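DNA gyrase, B subunit, truncated (Myxococcus xanthus, PDB 3CWV) probably uses ATP to break, pass and rejoin double-stranded DNA as a type II topoisomerase. Local coordinates at residues Ile11-Cys23 and Asp99-Arg111. Sequence-based numbering, arbitrary orientation.
Sequences IVENVRKRPGMYC and DSMLVVSLALSSR
With CG1 of V15 trans to its own amide nitrogen (chi1 175°), this methyl reaches A107 and L108, while the bend of the R16 chain at chi3 turns its guanidinium toward the backbone carbonyl of A107, at the end of helix 102-107. The example is helix packing in the N-terminal region of a GyrB-family protein, consistent with the GHKL-type ATPase fold, in which helices cover one side of a mixed sheet. Helices 11-17 and 102-107 cross at -69°, their axes 9.2 Å apart at closest approach, and the small A107 is consistent with the close approach of the backbones: its CA lies 5.1 Å from CA of V12. CB of A107 meets V12 CG1 and V15 CG1, the latter at 3.8 Å. V15 and L108 then cross at about a right angle, V15 CG1 lying 3.7 Å from L108 CD2. The other branch of V15, CG2, sits over the centre of the Y22 ring within its own segment, so one valine joins the aromatic group to the apolar interface. Further along, V104 CG1 rests 3.8 Å from Y22 CB, and both methyls of L108 meet P19 CB, with CD1 also 3.6 Å from C23 SG. The polar border belongs to R16, whose NH2 forms a salt bridge with D160 just past strand 151-159; L108 is also bonded to D160 through the backbone, tying both segments to the same place. At the C-terminal end of helix 102-107, R16 NH1 donates in the carbonyl plane to A107 O, 3.0 Å away, with an N-H...O angle of 161°.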
ATOM      1  N   ILE A  11     -10.734 -24.202   1.001  1.00 35.66           N
ATOM      2  CA  ILE A  11      -9.831 -23.091   1.314  1.00 32.52           C
ATOM      3  C   ILE A  11     -10.115 -22.435   2.660  1.00 30.99           C
ATOM      4  O   ILE A  11      -9.197 -22.283   3.459  1.00 28.52           O
ATOM      5  CB  ILE A  11      -9.780 -22.055   0.156  1.00 34.12           C
ATOM      6  CG1 ILE A  11      -9.077 -22.685  -1.056  1.00 35.73           C
ATOM      7  CG2 ILE A  11      -9.000 -20.813   0.554  1.00 33.69           C
ATOM      8  CD1 ILE A  11      -8.878 -21.731  -2.186  1.00 44.23           C
ATOM      9  N   VAL A  12     -11.381 -22.125   2.953  1.00 29.67           N
ATOM     10  CA  VAL A  12     -11.706 -21.465   4.225  1.00 28.66           C
ATOM     11  C   VAL A  12     -11.300 -22.345   5.411  1.00 31.67           C
ATOM     12  O   VAL A  12     -10.763 -21.860   6.407  1.00 29.16           O
ATOM     13  CB  VAL A  12     -13.202 -21.146   4.315  1.00 28.64           C
ATOM     14  CG1 VAL A  12     -13.595 -20.738   5.736  1.00 26.46           C
ATOM     15  CG2 VAL A  12     -13.560 -20.055   3.275  1.00 26.11           C
ATOM     16  N   GLU A  13     -11.589 -23.641   5.300  1.00 31.26           N
ATOM     17  CA  GLU A  13     -11.311 -24.561   6.404  1.00 31.64           C
ATOM     18  C   GLU A  13      -9.822 -24.811   6.583  1.00 29.60           C
ATOM     19  O   GLU A  13      -9.360 -24.935   7.713  1.00 32.02           O
ATOM     20  CB  GLU A  13     -12.115 -25.869   6.262  1.00 32.10           C
ATOM     21  CG  GLU A  13     -13.576 -25.716   6.681  1.00 37.10           C
ATOM     22  CD  GLU A  13     -13.748 -25.147   8.097  1.00 39.91           C
ATOM     23  OE1 GLU A  13     -13.001 -25.550   9.016  1.00 38.92           O
ATOM     24  OE2 GLU A  13     -14.646 -24.302   8.301  1.00 34.42           O
ATOM     25  N   ASN A  14      -9.071 -24.824   5.485  1.00 32.07           N
ATOM     26  CA  ASN A  14      -7.606 -24.862   5.513  1.00 32.66           C
ATOM     27  C   ASN A  14      -7.012 -23.665   6.220  1.00 31.77           C
ATOM     28  O   ASN A  14      -6.079 -23.799   7.014  1.00 33.30           O
ATOM     29  CB  ASN A  14      -7.021 -24.892   4.103  1.00 34.82           C
ATOM     30  CG  ASN A  14      -7.171 -26.253   3.438  1.00 42.57           C
ATOM     31  OD1 ASN A  14      -7.713 -27.197   4.025  1.00 45.38           O
ATOM     32  ND2 ASN A  14      -6.693 -26.354   2.205  1.00 49.62           N
ATOM     33  N   VAL A  15      -7.540 -22.482   5.928  1.00 26.79           N
ATOM     34  CA  VAL A  15      -7.076 -21.268   6.611  1.00 24.99           C
ATOM     35  C   VAL A  15      -7.428 -21.303   8.096  1.00 22.72           C
ATOM     36  O   VAL A  15      -6.598 -20.951   8.941  1.00 24.11           O
ATOM     37  CB  VAL A  15      -7.663 -19.987   5.950  1.00 24.50           C
ATOM     38  CG1 VAL A  15      -7.276 -18.744   6.735  1.00 22.00           C
ATOM     39  CG2 VAL A  15      -7.146 -19.859   4.503  1.00 26.30           C
ATOM     40  N   ARG A  16      -8.667 -21.696   8.410  1.00 21.41           N
ATOM     41  CA  ARG A  16      -9.105 -21.723   9.820  1.00 22.29           C
ATOM     42  C   ARG A  16      -8.340 -22.775  10.636  1.00 23.99           C
ATOM     43  O   ARG A  16      -8.241 -22.646  11.855  1.00 23.19           O
ATOM     44  CB  ARG A  16     -10.595 -22.006   9.935  1.00 22.58           C
ATOM     45  CG  ARG A  16     -11.459 -20.833   9.400  1.00 23.45           C
ATOM     46  CD  ARG A  16     -12.957 -21.056   9.690  1.00 22.84           C
ATOM     47  NE  ARG A  16     -13.288 -21.118  11.122  1.00 24.06           N
ATOM     48  CZ  ARG A  16     -13.634 -20.106  11.905  1.00 23.67           C
ATOM     49  NH1 ARG A  16     -13.630 -18.832  11.477  1.00 26.81           N
ATOM     50  NH2 ARG A  16     -13.924 -20.367  13.183  1.00 28.24           N
ATOM     51  N   LYS A  17      -7.842 -23.804   9.965  1.00 23.39           N
ATOM     52  CA  LYS A  17      -7.118 -24.886  10.661  1.00 27.61           C
ATOM     53  C   LYS A  17      -5.730 -24.459  11.126  1.00 26.78           C
ATOM     54  O   LYS A  17      -5.282 -24.857  12.201  1.00 30.53           O
ATOM     55  CB  LYS A  17      -7.026 -26.125   9.788  1.00 29.12           C
ATOM     56  CG  LYS A  17      -6.750 -27.417  10.636  1.00 31.25           C
ATOM     57  CD  LYS A  17      -6.086 -28.469   9.814  1.00 36.56           C
ATOM     58  CE  LYS A  17      -5.704 -29.693  10.714  1.00 25.88           C
ATOM     59  NZ  LYS A  17      -5.388 -30.799   9.771  1.00 29.28           N
ATOM     60  N   ARG A  18      -5.053 -23.629  10.332  1.00 25.27           N
ATOM     61  CA  ARG A  18      -3.725 -23.115  10.700  1.00 27.34           C
ATOM     62  C   ARG A  18      -3.616 -21.605  10.420  1.00 26.65           C
ATOM     63  O   ARG A  18      -2.874 -21.194   9.544  1.00 26.92           O
ATOM     64  CB  ARG A  18      -2.627 -23.893   9.947  1.00 27.38           C
ATOM     65  CG  ARG A  18      -2.816 -25.402  10.010  1.00 30.70           C
ATOM     66  CD  ARG A  18      -1.544 -26.152   9.658  1.00 36.88           C
ATOM     67  NE  ARG A  18      -0.661 -26.252  10.823  1.00 33.04           N
ATOM     68  CZ  ARG A  18       0.475 -26.933  10.837  1.00 37.26           C
ATOM     69  NH1 ARG A  18       0.878 -27.579   9.747  1.00 29.72           N
ATOM     70  NH2 ARG A  18       1.201 -26.964  11.944  1.00 27.08           N
ATOM     71  N   PRO A  19      -4.364 -20.778  11.191  1.00 26.75           N
ATOM     72  CA  PRO A  19      -4.487 -19.344  10.933  1.00 25.52           C
ATOM     73  C   PRO A  19      -3.167 -18.615  10.865  1.00 24.88           C
ATOM     74  O   PRO A  19      -2.999 -17.808   9.976  1.00 27.38           O
ATOM     75  CB  PRO A  19      -5.303 -18.819  12.118  1.00 26.70           C
ATOM     76  CG  PRO A  19      -5.937 -19.991  12.744  1.00 25.68           C
ATOM     77  CD  PRO A  19      -5.122 -21.200  12.381  1.00 26.12           C
ATOM     78  N   GLY A  20      -2.224 -18.906  11.774  1.00 23.77           N
ATOM     79  CA  GLY A  20      -0.965 -18.170  11.793  1.00 23.95           C
ATOM     80  C   GLY A  20      -0.123 -18.386  10.545  1.00 24.57           C
ATOM     81  O   GLY A  20       0.761 -17.589  10.269  1.00 27.62           O
ATOM     82  N   MET A  21      -0.369 -19.462   9.787  1.00 24.13           N
ATOM     83  CA  MET A  21       0.383 -19.691   8.520  1.00 24.61           C
ATOM     84  C   MET A  21      -0.031 -18.695   7.441  1.00 29.02           C
ATOM     85  O   MET A  21       0.691 -18.463   6.437  1.00 27.57           O
ATOM     86  CB  MET A  21       0.191 -21.106   7.985  1.00 26.55           C
ATOM     87  CG  MET A  21       0.627 -22.223   8.945  1.00 32.25           C
ATOM     88  SD  MET A  21       1.051 -23.791   8.121  1.00 25.81           S
ATOM     89  CE  MET A  21       2.588 -23.134   7.536  1.00 32.76           C
ATOM     90  N   TYR A  22      -1.186 -18.082   7.663  1.00 27.69           N
ATOM     91  CA  TYR A  22      -1.761 -17.173   6.684  1.00 29.26           C
ATOM     92  C   TYR A  22      -1.754 -15.715   7.108  1.00 28.04           C
ATOM     93  O   TYR A  22      -1.613 -14.845   6.258  1.00 30.92           O
ATOM     94  CB  TYR A  22      -3.188 -17.627   6.353  1.00 26.08           C
ATOM     95  CG  TYR A  22      -3.203 -18.900   5.553  1.00 30.70           C
ATOM     96  CD1 TYR A  22      -3.490 -20.117   6.140  1.00 27.64           C
ATOM     97  CD2 TYR A  22      -2.910 -18.881   4.190  1.00 31.76           C
ATOM     98  CE1 TYR A  22      -3.490 -21.295   5.383  1.00 33.72           C
ATOM     99  CE2 TYR A  22      -2.921 -20.026   3.440  1.00 31.42           C
ATOM    100  CZ  TYR A  22      -3.206 -21.217   4.029  1.00 27.40           C
ATOM    101  OH  TYR A  22      -3.224 -22.333   3.242  1.00 36.47           O
ATOM    102  N   CYS A  23      -1.944 -15.432   8.398  1.00 25.98           N
ATOM    103  CA  CYS A  23      -1.942 -14.049   8.835  1.00 25.53           C
ATOM    104  C   CYS A  23      -0.738 -13.716   9.729  1.00 26.58           C
ATOM    105  O   CYS A  23      -0.661 -12.631  10.290  1.00 26.82           O
ATOM    106  CB  CYS A  23      -3.299 -13.671   9.488  1.00 27.98           C
ATOM    107  SG  CYS A  23      -3.733 -14.632  10.938  1.00 29.19           S
ATOM    108  N   ASP A  99      -6.626 -12.809  -6.515  1.00 23.69           N
ATOM    109  CA  ASP A  99      -5.232 -12.962  -6.095  1.00 24.68           C
ATOM    110  C   ASP A  99      -4.835 -12.047  -4.912  1.00 23.65           C
ATOM    111  O   ASP A  99      -3.764 -11.427  -4.914  1.00 26.66           O
ATOM    112  CB  ASP A  99      -4.271 -12.742  -7.265  1.00 25.08           C
ATOM    113  CG  ASP A  99      -2.872 -13.375  -7.015  1.00 26.21           C
ATOM    114  OD1 ASP A  99      -2.781 -14.356  -6.264  1.00 28.46           O
ATOM    115  OD2 ASP A  99      -1.883 -12.869  -7.583  1.00 34.62           O
ATOM    116  N   SER A 100      -5.716 -11.931  -3.931  1.00 23.71           N
ATOM    117  CA  SER A 100      -5.451 -11.108  -2.769  1.00 22.25           C
ATOM    118  C   SER A 100      -5.536 -12.047  -1.585  1.00 20.21           C
ATOM    119  O   SER A 100      -5.788 -13.212  -1.760  1.00 21.51           O
ATOM    120  CB  SER A 100      -6.494  -9.996  -2.625  1.00 20.39           C
ATOM    121  OG  SER A 100      -7.747 -10.525  -2.170  1.00 24.80           O
ATOM    122  N   MET A 101      -5.348 -11.514  -0.378  1.00 21.78           N
ATOM    123  CA  MET A 101      -5.536 -12.267   0.837  1.00 21.14           C
ATOM    124  C   MET A 101      -6.917 -11.966   1.426  1.00 20.27           C
ATOM    125  O   MET A 101      -7.176 -12.233   2.603  1.00 22.03           O
ATOM    126  CB  MET A 101      -4.439 -11.901   1.866  1.00 21.60           C
ATOM    127  CG  MET A 101      -2.981 -12.143   1.364  1.00 27.65           C
ATOM    128  SD  MET A 101      -2.673 -13.908   1.241  1.00 25.12           S
ATOM    129  CE  MET A 101      -2.415 -14.332   2.965  1.00 36.09           C
ATOM    130  N   LEU A 102      -7.832 -11.414   0.625  1.00 19.51           N
ATOM    131  CA  LEU A 102      -9.206 -11.261   1.111  1.00 21.47           C
ATOM    132  C   LEU A 102      -9.833 -12.487   1.794  1.00 21.01           C
ATOM    133  O   LEU A 102     -10.497 -12.350   2.838  1.00 21.13           O
ATOM    134  CB  LEU A 102     -10.149 -10.755  -0.029  1.00 19.09           C
ATOM    135  CG  LEU A 102     -11.643 -10.661   0.271  1.00 25.49           C
ATOM    136  CD1 LEU A 102     -11.929  -9.649   1.396  1.00 23.00           C
ATOM    137  CD2 LEU A 102     -12.430 -10.322  -1.052  1.00 21.72           C
ATOM    138  N   VAL A 103      -9.690 -13.673   1.200  1.00 18.71           N
ATOM    139  CA  VAL A 103     -10.341 -14.847   1.742  1.00 20.00           C
ATOM    140  C   VAL A 103      -9.796 -15.181   3.147  1.00 23.51           C
ATOM    141  O   VAL A 103     -10.497 -15.776   3.934  1.00 19.96           O
ATOM    142  CB  VAL A 103     -10.198 -16.088   0.844  1.00 21.73           C
ATOM    143  CG1 VAL A 103      -8.755 -16.626   0.796  1.00 23.05           C
ATOM    144  CG2 VAL A 103     -11.156 -17.238   1.338  1.00 23.00           C
ATOM    145  N   VAL A 104      -8.567 -14.769   3.439  1.00 20.13           N
ATOM    146  CA  VAL A 104      -8.024 -14.994   4.806  1.00 21.51           C
ATOM    147  C   VAL A 104      -8.772 -14.144   5.827  1.00 20.69           C
ATOM    148  O   VAL A 104      -9.147 -14.634   6.875  1.00 22.47           O
ATOM    149  CB  VAL A 104      -6.530 -14.729   4.855  1.00 23.26           C
ATOM    150  CG1 VAL A 104      -5.951 -14.980   6.299  1.00 21.76           C
ATOM    151  CG2 VAL A 104      -5.841 -15.634   3.867  1.00 21.75           C
ATOM    152  N   SER A 105      -8.984 -12.866   5.523  1.00 21.61           N
ATOM    153  CA  SER A 105      -9.712 -11.991   6.438  1.00 23.19           C
ATOM    154  C   SER A 105     -11.112 -12.517   6.665  1.00 21.61           C
ATOM    155  O   SER A 105     -11.604 -12.529   7.791  1.00 19.23           O
ATOM    156  CB  SER A 105      -9.746 -10.554   5.942  1.00 23.69           C
ATOM    157  OG  SER A 105      -8.429 -10.063   5.822  1.00 23.82           O
ATOM    158  N   LEU A 106     -11.765 -12.940   5.591  1.00 19.25           N
ATOM    159  CA  LEU A 106     -13.112 -13.505   5.704  1.00 20.74           C
ATOM    160  C   LEU A 106     -13.096 -14.847   6.430  1.00 18.31           C
ATOM    161  O   LEU A 106     -13.911 -15.067   7.340  1.00 20.76           O
ATOM    162  CB  LEU A 106     -13.726 -13.728   4.306  1.00 16.74           C
ATOM    163  CG  LEU A 106     -13.913 -12.473   3.446  1.00 20.30           C
ATOM    164  CD1 LEU A 106     -14.481 -12.871   2.049  1.00 22.21           C
ATOM    165  CD2 LEU A 106     -14.780 -11.466   4.136  1.00 19.75           C
ATOM    166  N   ALA A 107     -12.178 -15.743   6.048  1.00 20.31           N
ATOM    167  CA  ALA A 107     -12.101 -17.064   6.704  1.00 19.51           C
ATOM    168  C   ALA A 107     -11.931 -16.944   8.219  1.00 20.44           C
ATOM    169  O   ALA A 107     -12.471 -17.755   8.979  1.00 20.61           O
ATOM    170  CB  ALA A 107     -10.902 -17.929   6.134  1.00 20.34           C
ATOM    171  N   LEU A 108     -11.139 -15.966   8.647  1.00 22.63           N
ATOM    172  CA  LEU A 108     -10.790 -15.820  10.073  1.00 22.58           C
ATOM    173  C   LEU A 108     -11.690 -14.855  10.848  1.00 23.91           C
ATOM    174  O   LEU A 108     -11.284 -14.304  11.879  1.00 23.03           O
ATOM    175  CB  LEU A 108      -9.311 -15.415  10.229  1.00 24.23           C
ATOM    176  CG  LEU A 108      -8.334 -16.444   9.608  1.00 22.41           C
ATOM    177  CD1 LEU A 108      -6.883 -16.014   9.761  1.00 22.13           C
ATOM    178  CD2 LEU A 108      -8.565 -17.894  10.132  1.00 18.67           C
ATOM    179  N   SER A 109     -12.894 -14.624  10.317  1.00 23.58           N
ATOM    180  CA  SER A 109     -13.918 -13.859  11.011  1.00 22.74           C
ATOM    181  C   SER A 109     -14.938 -14.834  11.632  1.00 22.73           C
ATOM    182  O   SER A 109     -15.090 -15.946  11.152  1.00 24.98           O
ATOM    183  CB  SER A 109     -14.612 -12.865  10.043  1.00 20.07           C
ATOM    184  OG  SER A 109     -15.295 -13.590   9.007  1.00 21.07           O
ATOM    185  N   SER A 110     -15.593 -14.442  12.734  1.00 23.87           N
ATOM    186  CA  SER A 110     -16.725 -15.232  13.244  1.00 24.54           C
ATOM    187  C   SER A 110     -17.971 -14.864  12.448  1.00 24.63           C
ATOM    188  O   SER A 110     -18.882 -15.662  12.309  1.00 26.44           O
ATOM    189  CB  SER A 110     -16.986 -14.966  14.732  1.00 21.96           C
ATOM    190  OG  SER A 110     -17.147 -13.598  14.989  1.00 22.46           O
ATOM    191  N   ARG A 111     -17.988 -13.648  11.933  1.00 24.14           N
ATOM    192  CA  ARG A 111     -19.104 -13.223  11.080  1.00 24.08           C
ATOM    193  C   ARG A 111     -18.656 -12.121  10.172  1.00 22.48           C
ATOM    194  O   ARG A 111     -17.780 -11.344  10.532  1.00 20.83           O
ATOM    195  CB  ARG A 111     -20.282 -12.705  11.931  1.00 25.23           C
ATOM    196  CG  ARG A 111     -19.946 -11.632  12.939  1.00 28.19           C
ATOM    197  CD  ARG A 111     -21.097 -11.547  13.977  1.00 28.81           C
ATOM    198  NE  ARG A 111     -20.871 -10.560  15.033  1.00 29.02           N
ATOM    199  CZ  ARG A 111     -20.062 -10.731  16.079  1.00 28.59           C
ATOM    200  NH1 ARG A 111     -19.331 -11.832  16.189  1.00 37.95           N
ATOM    201  NH2 ARG A 111     -19.966  -9.776  16.999  1.00 30.00           N
TER